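Local coordinates for protein 3,4-dihydroxy-2-butanone 4-phosphate synthase (Acinetobacter baumannii, PDB 6MNZ) that probably converts D-ribulose 5-phosphate to formate and 3,4-dihydroxy-2-butanone 4-phosphate, an early step of riboflavin biosynthesis that uses magnesium or manganese, at residues 223-228 against 234-239; 248-253 against 332-337; 266-271 against 343-348. One frame throughout, in Å; residues are numbered along the deposited sequence.

Contact 1. Residues 223-228 against 234-239; sequences LYRYRE and IHLALV
Tyr-224 faces Ala-237 and Tyr-226 faces His-235 as hydrogen-bonded pairs of an antiparallel beta hairpin, whose strand segments run at 152° to each other. Tyr-224 N donates to Ala-237 O at 3.1 Å, and Ala-237 N returns a bond to Tyr-224 O at 2.9 Å. His-235 N donates to Tyr-226 O at 2.7 Å.

One face of the sheet carries both tyrosines, His-235 and Ala-237. With CG anti to its carbonyl carbon (chi1 -68°), Tyr-226 brings CE1 within 3.9 Å of Ala-237 CB, the methyl sitting at the ring's edge, while Tyr-224 CE2 meets Val-239 CG2 at 3.6 Å. On the other face Arg-225 lies alongside Leu-236, and its bend at chi3 (101°) carries the guanidinium over Ile-234 CD1, which is centred under one face of the group.

Asp-210 forms a salt bridge with Arg-225 NH1, and Tyr-226 OH is hydrogen-bonded to Asp-336 OD2. Val-329 and Ile-333 of helix 320-336 cover the tyrosine face; Leu-301 and Leu-261 of the second subunit pack on Leu-236 and Leu-238. Paired backbone polar groups thus let most of this hairpin be buried, with the polar ends of Arg-225 and Tyr-226 each paired to an aspartate.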
loop_
_atom_site.group_PDB
_atom_site.type_symbol
_atom_site.label_atom_id
_atom_site.label_comp_id
_atom_site.label_asym_id
_atom_site.label_seq_id
_atom_site.Cartn_x
_atom_site.Cartn_y
_atom_site.Cartn_z
ATOM N N LEU A 223 -24.941 5.165 10.690
ATOM C CA LEU A 223 -23.693 4.553 10.244
ATOM C C LEU A 223 -23.533 3.204 10.935
ATOM O O LEU A 223 -23.154 3.147 12.108
ATOM C CB LEU A 223 -22.508 5.464 10.554
ATOM C CG LEU A 223 -21.394 5.528 9.513
ATOM C CD1 LEU A 223 -21.836 6.350 8.317
ATOM C CD2 LEU A 223 -20.131 6.107 10.128
ATOM N N TYR A 224 -23.597 2.133 10.149
ATOM C CA TYR A 224 -23.235 0.795 10.605
ATOM C C TYR A 224 -21.840 0.465 10.083
ATOM O O TYR A 224 -21.611 0.467 8.870
ATOM C CB TYR A 224 -24.265 -0.230 10.133
ATOM C CG TYR A 224 -25.670 0.031 10.637
ATOM C CD1 TYR A 224 -26.320 -0.898 11.438
ATOM C CD2 TYR A 224 -26.408 1.113 10.171
ATOM C CE1 TYR A 224 -27.643 -0.724 11.806
ATOM C CE2 TYR A 224 -27.687 1.359 10.637
ATOM C CZ TYR A 224 -28.302 0.430 11.449
ATOM O OH TYR A 224 -29.604 0.621 11.849
ATOM N N ARG A 225 -20.885 0.323 11.001
ATOM C CA ARG A 225 -19.542 -0.138 10.671
ATOM C C ARG A 225 -19.451 -1.652 10.823
ATOM O O ARG A 225 -19.694 -2.188 11.909
ATOM C CB ARG A 225 -18.509 0.549 11.566
ATOM C CG ARG A 225 -18.202 1.985 11.159
ATOM C CD ARG A 225 -17.521 2.763 12.279
ATOM N NE ARG A 225 -16.077 2.864 12.078
ATOM C CZ ARG A 225 -15.165 2.168 12.753
ATOM N NH1 ARG A 225 -15.525 1.333 13.723
ATOM N NH2 ARG A 225 -13.877 2.359 12.500
ATOM N N TYR A 226 -19.001 -2.324 9.765
ATOM C CA TYR A 226 -18.854 -3.772 9.752
ATOM C C TYR A 226 -17.397 -4.157 9.532
ATOM O O TYR A 226 -16.618 -3.400 8.946
ATOM C CB TYR A 226 -19.720 -4.402 8.658
ATOM C CG TYR A 226 -21.201 -4.291 8.920
ATOM C CD1 TYR A 226 -21.914 -3.166 8.526
ATOM C CD2 TYR A 226 -21.888 -5.304 9.571
ATOM C CE1 TYR A 226 -23.287 -3.119 8.650
ATOM C CE2 TYR A 226 -23.262 -5.276 9.675
ATOM C CZ TYR A 226 -23.942 -4.133 9.315
ATOM O OH TYR A 226 -25.283 -4.019 9.598
ATOM N N ARG A 227 -17.037 -5.350 10.005
ATOM C CA ARG A 227 -15.754 -5.965 9.694
ATOM C C ARG A 227 -15.960 -7.418 9.295
ATOM O O ARG A 227 -16.712 -8.147 9.949
ATOM C CB ARG A 227 -14.799 -5.882 10.890
ATOM C CG ARG A 227 -13.778 -4.761 10.795
ATOM C CD ARG A 227 -12.540 -5.065 11.624
ATOM N NE ARG A 227 -12.812 -5.036 13.059
ATOM C CZ ARG A 227 -12.607 -3.982 13.845
ATOM N NH1 ARG A 227 -12.239 -2.815 13.327
ATOM N NH2 ARG A 227 -12.862 -4.069 15.143
ATOM N N GLU A 228 -15.202 -7.861 8.295
ATOM C CA GLU A 228 -15.243 -9.236 7.819
ATOM C C GLU A 228 -14.024 -10.013 8.302
ATOM O O GLU A 228 -12.987 -9.433 8.634
ATOM C CB GLU A 228 -15.312 -9.298 6.292
ATOM C CG GLU A 228 -15.626 -10.691 5.770
ATOM C CD GLU A 228 -15.639 -10.769 4.261
ATOM O OE1 GLU A 228 -14.742 -10.160 3.642
ATOM O OE2 GLU A 228 -16.299 -11.693 3.739
ATOM N N ILE A 234 -12.783 -2.108 6.661
ATOM C CA ILE A 234 -13.930 -1.734 7.480
ATOM C C ILE A 234 -15.074 -1.337 6.551
ATOM O O ILE A 234 -14.889 -0.488 5.671
ATOM C CB ILE A 234 -13.573 -0.601 8.460
ATOM C CG1 ILE A 234 -14.768 -0.246 9.344
ATOM C CG2 ILE A 234 -13.033 0.590 7.700
ATOM C CD1 ILE A 234 -14.963 -1.218 10.484
ATOM N N HIS A 235 -16.166 -2.093 6.601
ATOM C CA HIS A 235 -17.309 -1.875 5.724
ATOM C C HIS A 235 -18.363 -1.015 6.410
ATOM O O HIS A 235 -18.617 -1.149 7.609
ATOM C CB HIS A 235 -17.933 -3.205 5.299
ATOM C CG HIS A 235 -16.940 -4.206 4.799
ATOM N ND1 HIS A 235 -16.581 -4.296 3.473
ATOM C CD2 HIS A 235 -16.327 -5.239 5.423
ATOM C CE1 HIS A 235 -15.657 -5.229 3.336
ATOM N NE2 HIS A 235 -15.534 -5.860 4.489
ATOM N N LEU A 236 -19.054 -0.205 5.609
ATOM C CA LEU A 236 -20.072 0.705 6.111
ATOM C C LEU A 236 -21.425 0.390 5.488
ATOM O O LEU A 236 -21.514 -0.197 4.404
ATOM C CB LEU A 236 -19.701 2.163 5.822
ATOM C CG LEU A 236 -18.389 2.637 6.446
ATOM C CD1 LEU A 236 -18.013 3.993 5.893
ATOM C CD2 LEU A 236 -18.502 2.687 7.956
ATOM N N ALA A 237 -22.479 0.865 6.150
ATOM C CA ALA A 237 -23.830 0.811 5.596
ATOM C C ALA A 237 -24.582 2.054 6.053
ATOM O O ALA A 237 -24.711 2.286 7.259
ATOM C CB ALA A 237 -24.554 -0.460 6.032
ATOM N N LEU A 238 -24.861 2.949 5.108
ATOM C CA LEU A 238 -25.685 4.125 5.359
ATOM C C LEU A 238 -27.156 3.766 5.184
ATOM O O LEU A 238 -27.565 3.321 4.106
ATOM C CB LEU A 238 -25.294 5.262 4.418
ATOM C CG LEU A 238 -24.029 6.033 4.798
ATOM C CD1 LEU A 238 -22.795 5.178 4.569
ATOM C CD2 LEU A 238 -23.936 7.331 4.011
ATOM N N VAL A 239 -27.929 3.891 6.262
ATOM C CA VAL A 239 -29.335 3.504 6.281
ATOM C C VAL A 239 -30.183 4.749 6.504
ATOM O O VAL A 239 -29.808 5.637 7.279
ATOM C CB VAL A 239 -29.622 2.452 7.372
ATOM C CG1 VAL A 239 -31.086 2.043 7.343
ATOM C CG2 VAL A 239 -28.723 1.243 7.185
#

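Contact 2. Residues 248-253 against 332-337; sequences TTVRVH and QILRDL. With SO4 (sulfate ion), chain D.
Leu-334 and Val-250 reach toward each other, tip to tip, and account for most of the 105 Å² buried here. Leu-334 CD1 lies 3.7 Å from Val-250 CG1, and its other methyl, CD2, is 3.9 Å from the same carbon. Both branches of the leucine therefore straddle one valine methyl. Val-250 places that methyl by holding CG1 anti to its backbone N (chi1 175°). Val-252, two residues on, adds a lighter touch through CG2, at 4.4 Å from Leu-334 CD1.

The contact sets helix 320-336 against a face of the mixed sheet in the GTP cyclohydrolase II-like part of the chain. Met-342 touches both Val-250 and Leu-334, so the adjoining strand 342-344 shares in the apolar layer, while Ile-333 of the same helix leans on His-235 and Ala-237.

Arg-251 points away from the helix, as expected for its place between Val-250 and Val-252 in the strand. Its guanidinium meets a sulfate, probably from the crystallisation liquor, with O1 at the edge and in plane. Sulfate O1 is shared by Arg-251 NH1 at 3.2 Å and Arg-251 NH2 at 3.1 Å; the further bonds, NH1 to O2 and NH2 to O3, are weak.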
loop_
_atom_site.group_PDB
_atom_site.type_symbol
_atom_site.label_atom_id
_atom_site.label_comp_id
_atom_site.label_asym_id
_atom_site.label_seq_id
_atom_site.Cartn_x
_atom_site.Cartn_y
_atom_site.Cartn_z
ATOM N N THR A 248 -36.519 -2.021 0.714
ATOM C CA THR A 248 -35.391 -1.122 0.910
ATOM C C THR A 248 -34.737 -0.838 -0.434
ATOM O O THR A 248 -34.533 -1.756 -1.236
ATOM C CB THR A 248 -34.376 -1.724 1.884
ATOM O OG1 THR A 248 -35.043 -2.103 3.096
ATOM C CG2 THR A 248 -33.282 -0.722 2.208
ATOM N N THR A 249 -34.517 0.443 -0.719
ATOM C CA THR A 249 -33.770 0.856 -1.900
ATOM C C THR A 249 -32.276 0.763 -1.614
ATOM O O THR A 249 -31.791 1.333 -0.629
ATOM C CB THR A 249 -34.152 2.279 -2.300
ATOM O OG1 THR A 249 -35.576 2.380 -2.417
ATOM C CG2 THR A 249 -33.506 2.657 -3.627
ATOM N N VAL A 250 -31.561 -0.017 -2.422
ATOM C CA VAL A 250 -30.258 -0.549 -2.046
ATOM C C VAL A 250 -29.254 -0.217 -3.140
ATOM O O VAL A 250 -29.573 -0.282 -4.331
ATOM C CB VAL A 250 -30.314 -2.071 -1.804
ATOM C CG1 VAL A 250 -28.920 -2.619 -1.541
ATOM C CG2 VAL A 250 -31.242 -2.381 -0.647
ATOM N N ARG A 251 -28.028 0.108 -2.730
ATOM C CA ARG A 251 -26.873 0.065 -3.619
ATOM C C ARG A 251 -25.686 -0.496 -2.857
ATOM O O ARG A 251 -25.249 0.096 -1.865
ATOM C CB ARG A 251 -26.545 1.455 -4.166
ATOM C CG ARG A 251 -25.286 1.493 -5.017
ATOM C CD ARG A 251 -25.517 2.239 -6.320
ATOM N NE ARG A 251 -24.321 2.254 -7.158
ATOM C CZ ARG A 251 -24.091 1.418 -8.167
ATOM N NH1 ARG A 251 -25.020 0.553 -8.556
ATOM N NH2 ARG A 251 -22.960 1.510 -8.851
ATOM N N VAL A 252 -25.135 -1.598 -3.351
ATOM C CA VAL A 252 -23.779 -2.006 -3.002
ATOM C C VAL A 252 -22.786 -1.262 -3.887
ATOM O O VAL A 252 -22.917 -1.250 -5.116
ATOM C CB VAL A 252 -23.618 -3.527 -3.148
ATOM C CG1 VAL A 252 -22.149 -3.918 -3.073
ATOM C CG2 VAL A 252 -24.424 -4.242 -2.076
ATOM N N HIS A 253 -21.761 -0.680 -3.265
ATOM C CA HIS A 253 -20.979 0.390 -3.874
ATOM C C HIS A 253 -19.496 0.091 -3.716
ATOM O O HIS A 253 -18.997 0.002 -2.589
ATOM C CB HIS A 253 -21.315 1.742 -3.246
ATOM C CG HIS A 253 -21.020 2.904 -4.139
ATOM N ND1 HIS A 253 -21.555 3.006 -5.405
ATOM C CD2 HIS A 253 -20.073 3.864 -4.056
ATOM C CE1 HIS A 253 -21.000 4.024 -6.034
ATOM N NE2 HIS A 253 -20.142 4.597 -5.213
ATOM N N GLN A 332 -24.501 -9.997 3.435
ATOM C CA GLN A 332 -24.549 -10.240 4.871
ATOM C C GLN A 332 -24.830 -8.960 5.647
ATOM O O GLN A 332 -25.547 -8.993 6.652
ATOM C CB GLN A 332 -23.238 -10.866 5.341
ATOM C CG GLN A 332 -22.964 -12.240 4.750
ATOM C CD GLN A 332 -21.629 -12.814 5.194
ATOM O OE1 GLN A 332 -21.189 -12.593 6.323
ATOM N NE2 GLN A 332 -20.959 -13.522 4.291
ATOM N N ILE A 333 -24.394 -7.814 5.121
ATOM C CA ILE A 333 -24.763 -6.533 5.718
ATOM C C ILE A 333 -26.268 -6.320 5.612
ATOM O O ILE A 333 -26.919 -5.871 6.563
ATOM C CB ILE A 333 -23.980 -5.388 5.050
ATOM C CG1 ILE A 333 -22.509 -5.446 5.475
ATOM C CG2 ILE A 333 -24.598 -4.042 5.400
ATOM C CD1 ILE A 333 -21.618 -4.433 4.780
ATOM N N LEU A 334 -26.824 -6.540 4.420
ATOM C CA LEU A 334 -28.229 -6.229 4.193
ATOM C C LEU A 334 -29.146 -7.165 4.970
ATOM O O LEU A 334 -30.174 -6.725 5.496
ATOM C CB LEU A 334 -28.538 -6.296 2.699
ATOM C CG LEU A 334 -27.810 -5.252 1.850
ATOM C CD1 LEU A 334 -27.847 -5.630 0.375
ATOM C CD2 LEU A 334 -28.406 -3.869 2.066
ATOM N N ARG A 335 -28.753 -8.431 5.133
ATOM C CA ARG A 335 -29.490 -9.313 6.030
ATOM C C ARG A 335 -29.370 -8.854 7.477
ATOM O O ARG A 335 -30.350 -8.896 8.230
ATOM C CB ARG A 335 -28.993 -10.749 5.891
ATOM C CG ARG A 335 -29.683 -11.720 6.840
ATOM C CD ARG A 335 -29.466 -13.163 6.417
ATOM N NE ARG A 335 -28.085 -13.586 6.630
ATOM C CZ ARG A 335 -27.310 -14.150 5.706
ATOM N NH1 ARG A 335 -27.769 -14.392 4.484
ATOM N NH2 ARG A 335 -26.069 -14.493 6.014
ATOM N N ASP A 336 -28.158 -8.494 7.907
ATOM C CA ASP A 336 -27.973 -8.021 9.273
ATOM C C ASP A 336 -28.815 -6.784 9.548
ATOM O O ASP A 336 -29.315 -6.610 10.665
ATOM C CB ASP A 336 -26.495 -7.726 9.534
ATOM C CG ASP A 336 -26.255 -7.130 10.906
ATOM O OD1 ASP A 336 -26.242 -7.894 11.893
ATOM O OD2 ASP A 336 -26.046 -5.901 10.995
ATOM N N LEU A 337 -29.024 -5.945 8.536
ATOM C CA LEU A 337 -29.918 -4.803 8.661
ATOM C C LEU A 337 -31.389 -5.184 8.564
ATOM O O LEU A 337 -32.247 -4.340 8.846
ATOM C CB LEU A 337 -29.585 -3.766 7.585
ATOM C CG LEU A 337 -28.188 -3.150 7.683
ATOM C CD1 LEU A 337 -27.825 -2.407 6.406
ATOM C CD2 LEU A 337 -28.094 -2.223 8.887
HETATM S S SO4 D . -23.746 0.048 -11.976
HETATM O O1 SO4 D . -23.282 -0.815 -10.893
HETATM O O2 SO4 D . -25.167 0.336 -11.795
HETATM O O3 SO4 D . -22.987 1.295 -11.962
HETATM O O4 SO4 D . -23.548 -0.632 -13.253
#

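Contact 3. Residues 266-271 against 343-348; sequences KADGEP and KLLSSP. With SO4 (sulfate ion), chain D.
Apolar contact between Pro-271 and Leu-345 joins the two segments: Pro-271 CB stands 3.9 Å from Leu-345 CD1. The same methyl is also approached by a carboxylate, since Asp-268 lies obliquely to the leucine and sets OD2 beside CD1. With CG anti to its backbone N (chi1 175°), Asp-268 swings its carboxylate to that methyl. The two segments bury only 105 Å² between them, and the nearest CA atoms, those of Asp-268 and Leu-345, are 7.6 Å apart.

In the fold, the short helix 266-269 is brought against the loop that leaves strand 342-344, beside strand 248-253. Thr-249 of that strand touches Leu-345, and Arg-251 touches Asp-268. Backbone hydrogen bonds tie Lys-343 and Leu-345 to Val-250 of the same strand.

Among the polar interactions, those of 266-271 include a salt bridge within the segment: Lys-266 NZ and Glu-270 OE2 are 3.1 Å apart, and their hydrogen bond is weak. Glu-270 N also donates to Lys-266 O at 3.0 Å. On the loop side, Ser-347 grips the sulfate held by Arg-251 with two bonds, Ser-347 N to sulfate O2 at 2.9 Å and Ser-347 OG to sulfate O4 at 2.6 Å.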
loop_
_atom_site.group_PDB
_atom_site.type_symbol
_atom_site.label_atom_id
_atom_site.label_comp_id
_atom_site.label_asym_id
_atom_site.label_seq_id
_atom_site.Cartn_x
_atom_site.Cartn_y
_atom_site.Cartn_z
ATOM N N LYS A 266 -23.126 10.103 -5.763
ATOM C CA LYS A 266 -23.995 11.194 -5.330
ATOM C C LYS A 266 -25.429 10.962 -5.790
ATOM O O LYS A 266 -26.338 10.823 -4.964
ATOM C CB LYS A 266 -23.474 12.529 -5.859
ATOM C CG LYS A 266 -24.058 13.734 -5.136
ATOM C CD LYS A 266 -25.120 14.440 -5.964
ATOM C CE LYS A 266 -25.841 15.494 -5.132
ATOM N NZ LYS A 266 -26.751 16.344 -5.947
ATOM N N ALA A 267 -25.603 10.675 -7.080
ATOM C CA ALA A 267 -26.910 10.332 -7.626
ATOM C C ALA A 267 -27.429 9.022 -7.045
ATOM O O ALA A 267 -28.441 8.493 -7.513
ATOM C CB ALA A 267 -26.840 10.236 -9.153
ATOM N N ASP A 268 -26.649 8.411 -6.156
ATOM C CA ASP A 268 -27.150 7.366 -5.272
ATOM C C ASP A 268 -27.406 7.850 -3.854
ATOM O O ASP A 268 -28.382 7.416 -3.233
ATOM C CB ASP A 268 -26.158 6.199 -5.227
ATOM C CG ASP A 268 -26.565 5.124 -4.241
ATOM O OD1 ASP A 268 -25.713 4.270 -3.923
ATOM O OD2 ASP A 268 -27.769 5.027 -3.923
ATOM N N GLY A 269 -26.642 8.836 -3.379
ATOM C CA GLY A 269 -26.958 9.456 -2.106
ATOM C C GLY A 269 -28.325 10.110 -2.079
ATOM O O GLY A 269 -28.994 10.113 -1.042
ATOM N N GLU A 270 -28.784 10.629 -3.215
ATOM C CA GLU A 270 -30.048 11.356 -3.218
ATOM C C GLU A 270 -31.220 10.379 -3.241
ATOM O O GLU A 270 -32.127 10.495 -2.411
ATOM C CB GLU A 270 -30.135 12.326 -4.399
ATOM C CG GLU A 270 -28.811 12.926 -4.844
ATOM C CD GLU A 270 -28.976 13.866 -6.023
ATOM O OE1 GLU A 270 -30.006 14.571 -6.076
ATOM O OE2 GLU A 270 -28.165 13.779 -6.969
ATOM N N PRO A 271 -31.192 9.340 -4.087
ATOM C CA PRO A 271 -32.304 8.381 -4.077
ATOM C C PRO A 271 -32.450 7.611 -2.771
ATOM O O PRO A 271 -33.237 6.667 -2.722
ATOM C CB PRO A 271 -31.954 7.433 -5.236
ATOM C CG PRO A 271 -31.154 8.269 -6.169
ATOM C CD PRO A 271 -30.335 9.168 -5.274
ATOM N N LYS A 343 -35.068 -2.845 -3.822
ATOM C CA LYS A 343 -35.103 -2.101 -5.078
ATOM C C LYS A 343 -33.677 -1.667 -5.400
ATOM O O LYS A 343 -33.155 -0.726 -4.795
ATOM C CB LYS A 343 -36.052 -0.911 -4.961
ATOM C CG LYS A 343 -35.789 0.225 -5.932
ATOM C CD LYS A 343 -36.918 1.246 -5.864
ATOM C CE LYS A 343 -36.455 2.638 -6.259
ATOM N NZ LYS A 343 -37.550 3.639 -6.125
ATOM N N LEU A 344 -33.014 -2.421 -6.273
ATOM C CA LEU A 344 -31.590 -2.233 -6.514
ATOM C C LEU A 344 -31.368 -1.060 -7.460
ATOM O O LEU A 344 -31.947 -1.011 -8.550
ATOM C CB LEU A 344 -30.966 -3.497 -7.103
ATOM C CG LEU A 344 -30.802 -4.718 -6.198
ATOM C CD1 LEU A 344 -30.022 -5.808 -6.924
ATOM C CD2 LEU A 344 -30.119 -4.358 -4.892
ATOM N N LEU A 345 -30.404 -0.212 -7.113
ATOM C CA LEU A 345 -29.941 0.849 -7.992
ATOM C C LEU A 345 -28.748 0.424 -8.843
ATOM O O LEU A 345 -28.025 1.286 -9.357
ATOM C CB LEU A 345 -29.581 2.087 -7.168
ATOM C CG LEU A 345 -30.647 2.537 -6.165
ATOM C CD1 LEU A 345 -30.293 3.897 -5.585
ATOM C CD2 LEU A 345 -32.023 2.569 -6.814
ATOM N N SER A 346 -28.543 -0.876 -9.019
ATOM C CA SER A 346 -27.450 -1.395 -9.825
ATOM C C SER A 346 -27.961 -1.807 -11.200
ATOM O O SER A 346 -29.145 -2.095 -11.390
ATOM C CB SER A 346 -26.786 -2.588 -9.136
ATOM O OG SER A 346 -26.207 -2.205 -7.900
ATOM N N SER A 347 -27.043 -1.843 -12.161
ATOM C CA SER A 347 -27.271 -2.598 -13.380
ATOM C C SER A 347 -27.298 -4.094 -13.074
ATOM O O SER A 347 -26.773 -4.533 -12.047
ATOM C CB SER A 347 -26.184 -2.292 -14.405
ATOM O OG SER A 347 -24.916 -2.720 -13.942
ATOM N N PRO A 348 -28.038 -4.873 -13.863
ATOM C CA PRO A 348 -28.320 -6.257 -13.469
ATOM C C PRO A 348 -27.043 -7.046 -13.219
ATOM O O PRO A 348 -26.018 -6.844 -13.874
ATOM C CB PRO A 348 -29.099 -6.819 -14.669
ATOM C CG PRO A 348 -28.892 -5.830 -15.787
ATOM C CD PRO A 348 -28.732 -4.509 -15.110
HETATM S S SO4 D . -23.746 0.048 -11.976
HETATM O O1 SO4 D . -23.282 -0.815 -10.893
HETATM O O2 SO4 D . -25.167 0.336 -11.795
HETATM O O3 SO4 D . -22.987 1.295 -11.962
HETATM O O4 SO4 D . -23.548 -0.632 -13.253
#

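How the contacts relate
All three contacts belong to the GTP cyclohydrolase II-like part of the chain and reach one mixed sheet. Contact 1 closes before the others open, whereas the segments of contacts 2 and 3 alternate along the chain. Contacts 1 and 2, with centres about 10 Å apart, meet where Tyr-226 and Asp-336 are joined by a probable hydrogen bond and Ile-333 packs on Tyr-226. Contacts 2 and 3, about 12 Å between centres, share the neighbouring parallel strands 248-253 and 342-344 and one sulfate. Contacts 1 and 3 are about 18 Å apart by centres and do not touch. Helix 320-336 thus spans hairpin and parallel strands, tying sequence-distant pieces into one domain.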